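Local coordinates for OxsB protein (Bacillus megaterium, PDB 5UL3) that catalyses the cobalamin-dependent radical S-adenosylmethionine ring contraction of dAMP to an oxetane aldehyde, a step in the biosynthesis of oxetanocin A, at residues D293-I298 with K350-K355; L305-S310 with L339-D344; L558-R561 with N566-M569. One frame throughout, in Å; residues are numbered along the deposited sequence.

Contact 1. Residues D293-I298 with K350-K355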
loop_
_atom_site.group_PDB
_atom_site.type_symbol
_atom_site.label_atom_id
_atom_site.label_comp_id
_atom_site.label_asym_id
_atom_site.label_seq_id
_atom_site.Cartn_x
_atom_site.Cartn_y
_atom_site.Cartn_z
ATOM N N ASP A 293 -16.177 8.228 -4.524
ATOM C CA ASP A 293 -16.371 9.240 -5.569
ATOM C C ASP A 293 -15.550 8.960 -6.830
ATOM O O ASP A 293 -16.005 9.229 -7.951
ATOM C CB ASP A 293 -15.975 10.624 -5.053
ATOM C CG ASP A 293 -16.764 11.057 -3.811
ATOM O OD1 ASP A 293 -17.229 10.194 -3.041
ATOM O OD2 ASP A 293 -16.898 12.280 -3.631
ATOM N N ILE A 294 -14.315 8.479 -6.662
ATOM C CA ILE A 294 -13.387 8.310 -7.784
ATOM C C ILE A 294 -13.512 6.942 -8.437
ATOM O O ILE A 294 -12.889 6.700 -9.483
ATOM C CB ILE A 294 -11.940 8.552 -7.297
ATOM C CG1 ILE A 294 -11.853 9.833 -6.461
ATOM C CG2 ILE A 294 -10.954 8.694 -8.466
ATOM C CD1 ILE A 294 -12.183 11.118 -7.227
ATOM N N LEU A 295 -14.335 6.054 -7.884
ATOM C CA LEU A 295 -14.309 4.656 -8.297
ATOM C C LEU A 295 -14.664 4.497 -9.778
ATOM O O LEU A 295 -14.009 3.727 -10.498
ATOM C CB LEU A 295 -15.256 3.838 -7.418
ATOM C CG LEU A 295 -15.162 2.333 -7.685
ATOM C CD1 LEU A 295 -13.733 1.850 -7.442
ATOM C CD2 LEU A 295 -16.158 1.544 -6.841
ATOM N N GLY A 296 -15.686 5.221 -10.250
ATOM C CA GLY A 296 -16.051 5.147 -11.665
ATOM C C GLY A 296 -14.891 5.446 -12.596
ATOM O O GLY A 296 -14.662 4.726 -13.571
ATOM N N GLU A 297 -14.119 6.487 -12.292
ATOM C CA GLU A 297 -12.959 6.795 -13.116
ATOM C C GLU A 297 -11.856 5.760 -12.933
ATOM O O GLU A 297 -11.148 5.430 -13.889
ATOM C CB GLU A 297 -12.445 8.199 -12.800
ATOM C CG GLU A 297 -13.376 9.294 -13.315
ATOM C CD GLU A 297 -13.549 9.232 -14.835
ATOM O OE1 GLU A 297 -12.528 9.341 -15.552
ATOM O OE2 GLU A 297 -14.695 9.049 -15.308
ATOM N N ILE A 298 -11.683 5.247 -11.708
ATOM C CA ILE A 298 -10.711 4.178 -11.486
ATOM C C ILE A 298 -11.036 2.969 -12.355
ATOM O O ILE A 298 -10.131 2.323 -12.904
ATOM C CB ILE A 298 -10.663 3.801 -9.993
ATOM C CG1 ILE A 298 -10.011 4.930 -9.210
ATOM C CG2 ILE A 298 -9.918 2.480 -9.773
ATOM C CD1 ILE A 298 -10.211 4.776 -7.715
ATOM N N LYS A 350 -18.679 -4.073 -8.418
ATOM C CA LYS A 350 -19.495 -4.849 -9.345
ATOM C C LYS A 350 -20.329 -3.945 -10.242
ATOM O O LYS A 350 -20.540 -4.251 -11.424
ATOM C CB LYS A 350 -20.391 -5.801 -8.559
ATOM C CG LYS A 350 -21.230 -6.738 -9.421
ATOM C CD LYS A 350 -22.241 -7.492 -8.561
ATOM C CE LYS A 350 -22.886 -8.642 -9.321
ATOM N NZ LYS A 350 -21.936 -9.769 -9.548
ATOM N N HIS A 351 -20.821 -2.828 -9.696
ATOM C CA HIS A 351 -21.551 -1.858 -10.500
ATOM C C HIS A 351 -20.724 -1.366 -11.675
ATOM O O HIS A 351 -21.273 -1.077 -12.744
ATOM C CB HIS A 351 -21.976 -0.668 -9.636
ATOM C CG HIS A 351 -22.552 0.462 -10.426
ATOM N ND1 HIS A 351 -23.840 0.441 -10.915
ATOM C CD2 HIS A 351 -22.006 1.628 -10.850
ATOM C CE1 HIS A 351 -24.074 1.560 -11.578
ATOM N NE2 HIS A 351 -22.976 2.296 -11.557
ATOM N N PHE A 352 -19.411 -1.262 -11.505
ATOM C CA PHE A 352 -18.527 -0.784 -12.554
ATOM C C PHE A 352 -17.770 -1.910 -13.254
ATOM O O PHE A 352 -16.812 -1.633 -13.980
ATOM C CB PHE A 352 -17.524 0.220 -11.992
ATOM C CG PHE A 352 -18.132 1.512 -11.557
ATOM C CD1 PHE A 352 -18.731 2.362 -12.478
ATOM C CD2 PHE A 352 -18.071 1.901 -10.225
ATOM C CE1 PHE A 352 -19.275 3.562 -12.078
ATOM C CE2 PHE A 352 -18.616 3.101 -9.822
ATOM C CZ PHE A 352 -19.216 3.932 -10.745
ATOM N N ASN A 353 -18.160 -3.164 -13.011
ATOM C CA ASN A 353 -17.555 -4.349 -13.613
ATOM C C ASN A 353 -16.106 -4.562 -13.192
ATOM O O ASN A 353 -15.367 -5.294 -13.865
ATOM C CB ASN A 353 -17.665 -4.300 -15.143
ATOM C CG ASN A 353 -19.097 -4.294 -15.609
ATOM O OD1 ASN A 353 -19.915 -5.081 -15.137
ATOM N ND2 ASN A 353 -19.415 -3.397 -16.535
ATOM N N ILE A 354 -15.681 -3.938 -12.091
ATOM C CA ILE A 354 -14.356 -4.191 -11.523
ATOM C C ILE A 354 -14.361 -5.593 -10.923
ATOM O O ILE A 354 -15.307 -5.972 -10.222
ATOM C CB ILE A 354 -14.014 -3.144 -10.449
ATOM C CG1 ILE A 354 -14.020 -1.743 -11.054
ATOM C CG2 ILE A 354 -12.655 -3.447 -9.807
ATOM C CD1 ILE A 354 -13.767 -0.644 -10.049
ATOM N N LYS A 355 -13.303 -6.362 -11.177
ATOM C CA LYS A 355 -13.260 -7.743 -10.706
ATOM C C LYS A 355 -13.175 -7.776 -9.177
ATOM O O LYS A 355 -12.566 -6.899 -8.567
ATOM C CB LYS A 355 -12.062 -8.472 -11.309
ATOM C CG LYS A 355 -10.711 -7.885 -10.919
ATOM C CD LYS A 355 -9.552 -8.599 -11.623
ATOM C CE LYS A 355 -9.295 -8.019 -13.017
ATOM N NZ LYS A 355 -8.636 -6.679 -12.972
#
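At the end of helix 335-351 in the partial barrel of the radical SAM domain, the ring of Phe352 lies against the short helix 295-300. The meeting is a CH-pi contact: Gly296 CA sits over one face of the ring, 3.6 Å from the centroid of the Phe352 ring and 15° off its normal. With no side chain on Gly296, the ring comes down onto the helix backbone itself, and Gly296 N is 3.6 Å from Phe352 CE2. The opposite face is covered by the preceding residue, His351, whose CD2 stands over the ring centre, so the phenyl group is sandwiched between histidine and glycine. Leu295 adds an apolar flank, its CG 3.9 Å from Phe352 CD2. With CG of Leu295 anti to the backbone N (chi1 -173°), its branches reach across to the second segment, where Leu295 CD1 lies 3.6 Å from Ile354 CD1. A Schellman motif with Asn353 as its C-prime residue, of positive phi, closes helix 335-351 and turns the chain so that Phe352 and Ile354 both face helix 295-300. Trp25 stacks on His351 and meets Phe352 edge-to-face, while Leu295 and Ile354 both continue onto Leu305 of strand 305-311.

Contact 2. Residues L305-S310 with L339-D344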
loop_
_atom_site.group_PDB
_atom_site.type_symbol
_atom_site.label_atom_id
_atom_site.label_comp_id
_atom_site.label_asym_id
_atom_site.label_seq_id
_atom_site.Cartn_x
_atom_site.Cartn_y
_atom_site.Cartn_z
ATOM N N LEU A 305 -9.582 -2.304 -6.425
ATOM C CA LEU A 305 -10.193 -2.071 -5.116
ATOM C C LEU A 305 -9.183 -2.304 -3.993
ATOM O O LEU A 305 -8.348 -3.205 -4.067
ATOM C CB LEU A 305 -11.373 -3.015 -4.910
ATOM C CG LEU A 305 -12.372 -3.003 -6.062
ATOM C CD1 LEU A 305 -13.221 -4.246 -5.992
ATOM C CD2 LEU A 305 -13.214 -1.752 -5.941
ATOM N N THR A 306 -9.285 -1.481 -2.948
ATOM C CA THR A 306 -8.420 -1.555 -1.778
ATOM C C THR A 306 -9.277 -1.416 -0.529
ATOM O O THR A 306 -10.423 -0.965 -0.587
ATOM C CB THR A 306 -7.363 -0.448 -1.792
ATOM O OG1 THR A 306 -8.026 0.823 -1.794
ATOM C CG2 THR A 306 -6.463 -0.557 -3.029
ATOM N N LEU A 307 -8.705 -1.808 0.610
ATOM C CA LEU A 307 -9.313 -1.569 1.914
ATOM C C LEU A 307 -8.198 -1.729 2.937
ATOM O O LEU A 307 -7.286 -2.529 2.734
ATOM C CB LEU A 307 -10.432 -2.558 2.231
ATOM C CG LEU A 307 -11.198 -2.265 3.530
ATOM C CD1 LEU A 307 -11.804 -0.858 3.477
ATOM C CD2 LEU A 307 -12.293 -3.312 3.748
ATOM N N GLU A 308 -8.271 -0.964 4.020
ATOM C CA GLU A 308 -7.352 -1.127 5.145
ATOM C C GLU A 308 -8.177 -1.625 6.323
ATOM O O GLU A 308 -9.075 -0.913 6.791
ATOM C CB GLU A 308 -6.640 0.190 5.470
ATOM C CG GLU A 308 -5.405 0.006 6.413
ATOM C CD GLU A 308 -4.690 1.315 6.774
ATOM O OE1 GLU A 308 -5.365 2.364 6.869
ATOM O OE2 GLU A 308 -3.444 1.292 6.992
ATOM N N THR A 309 -7.915 -2.854 6.793
ATOM C CA THR A 309 -8.760 -3.407 7.857
ATOM C C THR A 309 -8.119 -3.266 9.234
ATOM O O THR A 309 -8.707 -3.710 10.229
ATOM C CB THR A 309 -9.116 -4.892 7.609
ATOM O OG1 THR A 309 -7.935 -5.715 7.683
ATOM C CG2 THR A 309 -9.796 -5.081 6.222
ATOM N N SER A 310 -6.937 -2.666 9.299
ATOM C CA SER A 310 -6.225 -2.388 10.543
ATOM C C SER A 310 -5.142 -1.369 10.236
ATOM O O SER A 310 -4.714 -1.225 9.089
ATOM C CB SER A 310 -5.607 -3.658 11.145
ATOM O OG SER A 310 -4.564 -4.153 10.329
ATOM N N LEU A 339 -16.556 -6.605 7.499
ATOM C CA LEU A 339 -17.435 -7.284 6.546
ATOM C C LEU A 339 -18.359 -6.296 5.848
ATOM O O LEU A 339 -18.651 -6.448 4.650
ATOM C CB LEU A 339 -18.230 -8.376 7.266
ATOM C CG LEU A 339 -17.375 -9.567 7.732
ATOM C CD1 LEU A 339 -18.149 -10.538 8.628
ATOM C CD2 LEU A 339 -16.761 -10.293 6.528
ATOM N N LYS A 340 -18.821 -5.270 6.574
ATOM C CA LYS A 340 -19.648 -4.239 5.955
ATOM C C LYS A 340 -18.863 -3.467 4.901
ATOM O O LYS A 340 -19.345 -3.248 3.780
ATOM C CB LYS A 340 -20.181 -3.266 7.012
ATOM C CG LYS A 340 -20.733 -1.981 6.357
ATOM C CD LYS A 340 -20.974 -0.878 7.367
ATOM C CE LYS A 340 -21.657 0.335 6.743
ATOM N NZ LYS A 340 -20.836 1.026 5.693
ATOM N N GLN A 341 -17.647 -3.033 5.245
ATOM C CA GLN A 341 -16.870 -2.246 4.297
ATOM C C GLN A 341 -16.490 -3.080 3.078
ATOM O O GLN A 341 -16.491 -2.578 1.948
ATOM C CB GLN A 341 -15.619 -1.672 4.983
ATOM C CG GLN A 341 -16.010 -0.626 6.057
ATOM C CD GLN A 341 -14.842 0.207 6.543
ATOM O OE1 GLN A 341 -13.851 0.395 5.833
ATOM N NE2 GLN A 341 -14.963 0.728 7.762
ATOM N N LEU A 342 -16.158 -4.356 3.285
ATOM C CA LEU A 342 -15.875 -5.224 2.140
ATOM C C LEU A 342 -17.107 -5.354 1.250
ATOM O O LEU A 342 -17.011 -5.270 0.014
ATOM C CB LEU A 342 -15.403 -6.599 2.626
ATOM C CG LEU A 342 -13.958 -6.667 3.174
ATOM C CD1 LEU A 342 -13.771 -7.976 3.928
ATOM C CD2 LEU A 342 -12.904 -6.512 2.049
ATOM N N ASP A 343 -18.276 -5.534 1.866
ATOM C CA ASP A 343 -19.516 -5.626 1.099
ATOM C C ASP A 343 -19.762 -4.362 0.284
ATOM O O ASP A 343 -20.141 -4.443 -0.892
ATOM C CB ASP A 343 -20.689 -5.906 2.036
ATOM C CG ASP A 343 -22.014 -6.007 1.296
ATOM O OD1 ASP A 343 -22.245 -7.042 0.645
ATOM O OD2 ASP A 343 -22.816 -5.048 1.358
ATOM N N ASP A 344 -19.545 -3.185 0.891
ATOM C CA ASP A 344 -19.740 -1.917 0.191
ATOM C C ASP A 344 -18.834 -1.804 -1.024
ATOM O O ASP A 344 -19.290 -1.469 -2.126
ATOM C CB ASP A 344 -19.463 -0.726 1.118
ATOM C CG ASP A 344 -20.485 -0.570 2.217
ATOM O OD1 ASP A 344 -21.573 -1.169 2.115
ATOM O OD2 ASP A 344 -20.191 0.153 3.209
#
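Leu307, on the first strand of the partial barrel, sends its two methyl branches to neighbouring residues of helix 335-351. CD2 takes the apolar partner, lying 3.7 Å from Leu342 CD2 and 3.8 Å from Leu342 CG, with the two side chains crossing at about a right angle. CD1 instead comes up to the amide end of Gln341, 3.4 Å from Gln341 OE1, a van der Waals approach of a methyl group to a carbonyl oxygen. The aliphatic root of the same glutamine also takes part, since Gln341 CB is 3.9 Å from Leu307 CD2. Placing CG of Leu307 anti to the backbone N (chi1 -174°) carries the fork toward the helix, CD2 between Leu342 and the root of Gln341 and CD1 at the amide oxygen.

In the next shell, Gln341 NE2 is bonded to Gln337 OE1 one turn earlier, which helps fix the rotation of the amide whose oxygen faces the leucine. On another side of the helix, Lys340 NZ forms a salt bridge to Asp344 OD2 at 2.7 Å, using the syn lone pair of that oxygen.

One residue beyond Leu307, Glu308 points away from the helix, and its OE2 hydrogen-bonds to cobalamin while its OE1 pairs with Arg311. The strand thus has packing on one side and a cobalamin-binding residue on the other. Strand 305-311, helix 335-351 and parallel strand 357-360 form a beta-alpha-beta crossover, the first such unit of the partial barrel: backbone bonds link Leu305 to Tyr359 and Leu307 to Ala361, Ile358 and Met360 pack on Leu342, and Ile345, further along the helix, also packs on Leu305 and Leu307.

Contact 3. Residues L558-R561 with N566-M569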
loop_
_atom_site.group_PDB
_atom_site.type_symbol
_atom_site.label_atom_id
_atom_site.label_comp_id
_atom_site.label_asym_id
_atom_site.label_seq_id
_atom_site.Cartn_x
_atom_site.Cartn_y
_atom_site.Cartn_z
ATOM N N LEU A 558 26.042 5.320 14.056
ATOM C CA LEU A 558 26.885 4.860 15.154
ATOM C C LEU A 558 28.145 4.172 14.644
ATOM O O LEU A 558 29.205 4.273 15.276
ATOM C CB LEU A 558 26.085 3.927 16.064
ATOM C CG LEU A 558 26.665 3.498 17.412
ATOM C CD1 LEU A 558 25.556 3.476 18.449
ATOM C CD2 LEU A 558 27.335 2.128 17.315
ATOM N N THR A 559 28.054 3.470 13.512
ATOM C CA THR A 559 29.240 2.882 12.902
ATOM C C THR A 559 30.158 3.950 12.315
ATOM O O THR A 559 31.384 3.786 12.328
ATOM C CB THR A 559 28.827 1.871 11.826
ATOM O OG1 THR A 559 27.948 0.899 12.405
ATOM C CG2 THR A 559 30.036 1.151 11.251
ATOM N N GLU A 560 29.592 5.047 11.801
ATOM C CA GLU A 560 30.417 6.139 11.292
ATOM C C GLU A 560 31.344 6.673 12.378
ATOM O O GLU A 560 32.520 6.958 12.120
ATOM C CB GLU A 560 29.536 7.268 10.752
ATOM C CG GLU A 560 28.926 7.025 9.387
ATOM C CD GLU A 560 28.101 8.207 8.923
ATOM O OE1 GLU A 560 27.396 8.803 9.764
ATOM O OE2 GLU A 560 28.166 8.549 7.720
ATOM N N ARG A 561 30.830 6.816 13.600
ATOM C CA ARG A 561 31.655 7.271 14.711
ATOM C C ARG A 561 32.606 6.174 15.176
ATOM O O ARG A 561 33.804 6.414 15.356
ATOM C CB ARG A 561 30.764 7.732 15.866
ATOM C CG ARG A 561 29.874 8.913 15.527
ATOM C CD ARG A 561 29.072 9.364 16.741
ATOM N NE ARG A 561 28.474 10.680 16.530
ATOM C CZ ARG A 561 27.245 10.883 16.065
ATOM N NH1 ARG A 561 26.468 9.852 15.764
ATOM N NH2 ARG A 561 26.790 12.120 15.904
ATOM N N ASN A 566 33.078 7.932 6.839
ATOM C CA ASN A 566 31.861 8.565 6.349
ATOM C C ASN A 566 31.125 7.596 5.426
ATOM O O ASN A 566 31.657 7.191 4.385
ATOM C CB ASN A 566 32.181 9.876 5.634
ATOM C CG ASN A 566 32.008 11.089 6.537
ATOM O OD1 ASN A 566 31.838 10.955 7.752
ATOM N ND2 ASN A 566 32.046 12.278 5.944
ATOM N N LEU A 567 29.910 7.215 5.818
ATOM C CA LEU A 567 29.086 6.307 5.034
ATOM C C LEU A 567 27.865 6.975 4.427
ATOM O O LEU A 567 27.461 6.605 3.325
ATOM C CB LEU A 567 28.627 5.124 5.898
ATOM C CG LEU A 567 29.718 4.212 6.461
ATOM C CD1 LEU A 567 29.137 3.196 7.434
ATOM C CD2 LEU A 567 30.475 3.507 5.348
ATOM N N ILE A 568 27.273 7.948 5.111
ATOM C CA ILE A 568 26.089 8.640 4.609
ATOM C C ILE A 568 26.541 9.829 3.775
ATOM O O ILE A 568 27.139 10.775 4.298
ATOM C CB ILE A 568 25.171 9.083 5.759
ATOM C CG1 ILE A 568 24.754 7.876 6.602
ATOM C CG2 ILE A 568 23.939 9.801 5.206
ATOM C CD1 ILE A 568 23.871 8.217 7.786
ATOM N N MET A 569 26.238 9.790 2.479
ATOM C CA MET A 569 26.629 10.840 1.548
ATOM C C MET A 569 25.720 12.061 1.722
ATOM O O MET A 569 24.958 12.169 2.689
ATOM C CB MET A 569 26.609 10.295 0.124
ATOM C CG MET A 569 27.391 8.995 -0.040
ATOM S SD MET A 569 29.053 9.081 0.675
ATOM C CE MET A 569 29.798 10.353 -0.348
HETATM O O HOH W 1 28.722 11.538 7.197
#
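Glu560 OE2 accepts two successive backbone N-H groups. Ile568 N donates to Glu560 OE2 over 2.8 Å, nearly straight at 172°, and approaches on the anti side but 35° out of the carboxylate plane. The bond from Leu567 N to the same oxygen is 2.9 Å long and more bent (151°), and it uses the anti lone pair. A water adds a third donor, 3.1 Å from Glu560 OE2, and also makes a weak bond to Ile568 O. These partners would be expected to stabilise the carboxylate in its ionised form. The Glu560 chain runs extended beyond CG, which brings the carboxylate from helix 551-563 out to the loop. That loop doubles back after the helix ends, so a helical side chain grips the backbone of the returning segment, away from the cobalamin and iron-sulfur sites. Carbon atoms flank the carboxylate: Glu560 CG lies 4.0 Å from Leu567 CB, the two side chains sliding past each other in opposite directions, and Ile568 CG1 packs beside Glu560 OE2. Leu567 and Ile568 pack further on Val556 of the helix, while backbone bonds join Leu567 to Ser584 and Met569 to Ala582.

From the N terminus, segment 293-298 comes first, opening the loop that contact 1 closes at 350-355. Strand 305-311 follows helix 295-300 directly, and contact 2, joining that strand to helix 335-351, is nested inside this loop. Contact 2 uses helix 335-351 along its length, contact 1 the turn that ends it. They also touch: Ile354 CG2 lies 3.8 Å from Leu305 CG, so helix 295-300, the first barrel strand and the helix after it share one apolar seam. Contact 3 comes in series, closing a short local loop at the end of helix 551-563, its centre about 44 Å from that of contact 2.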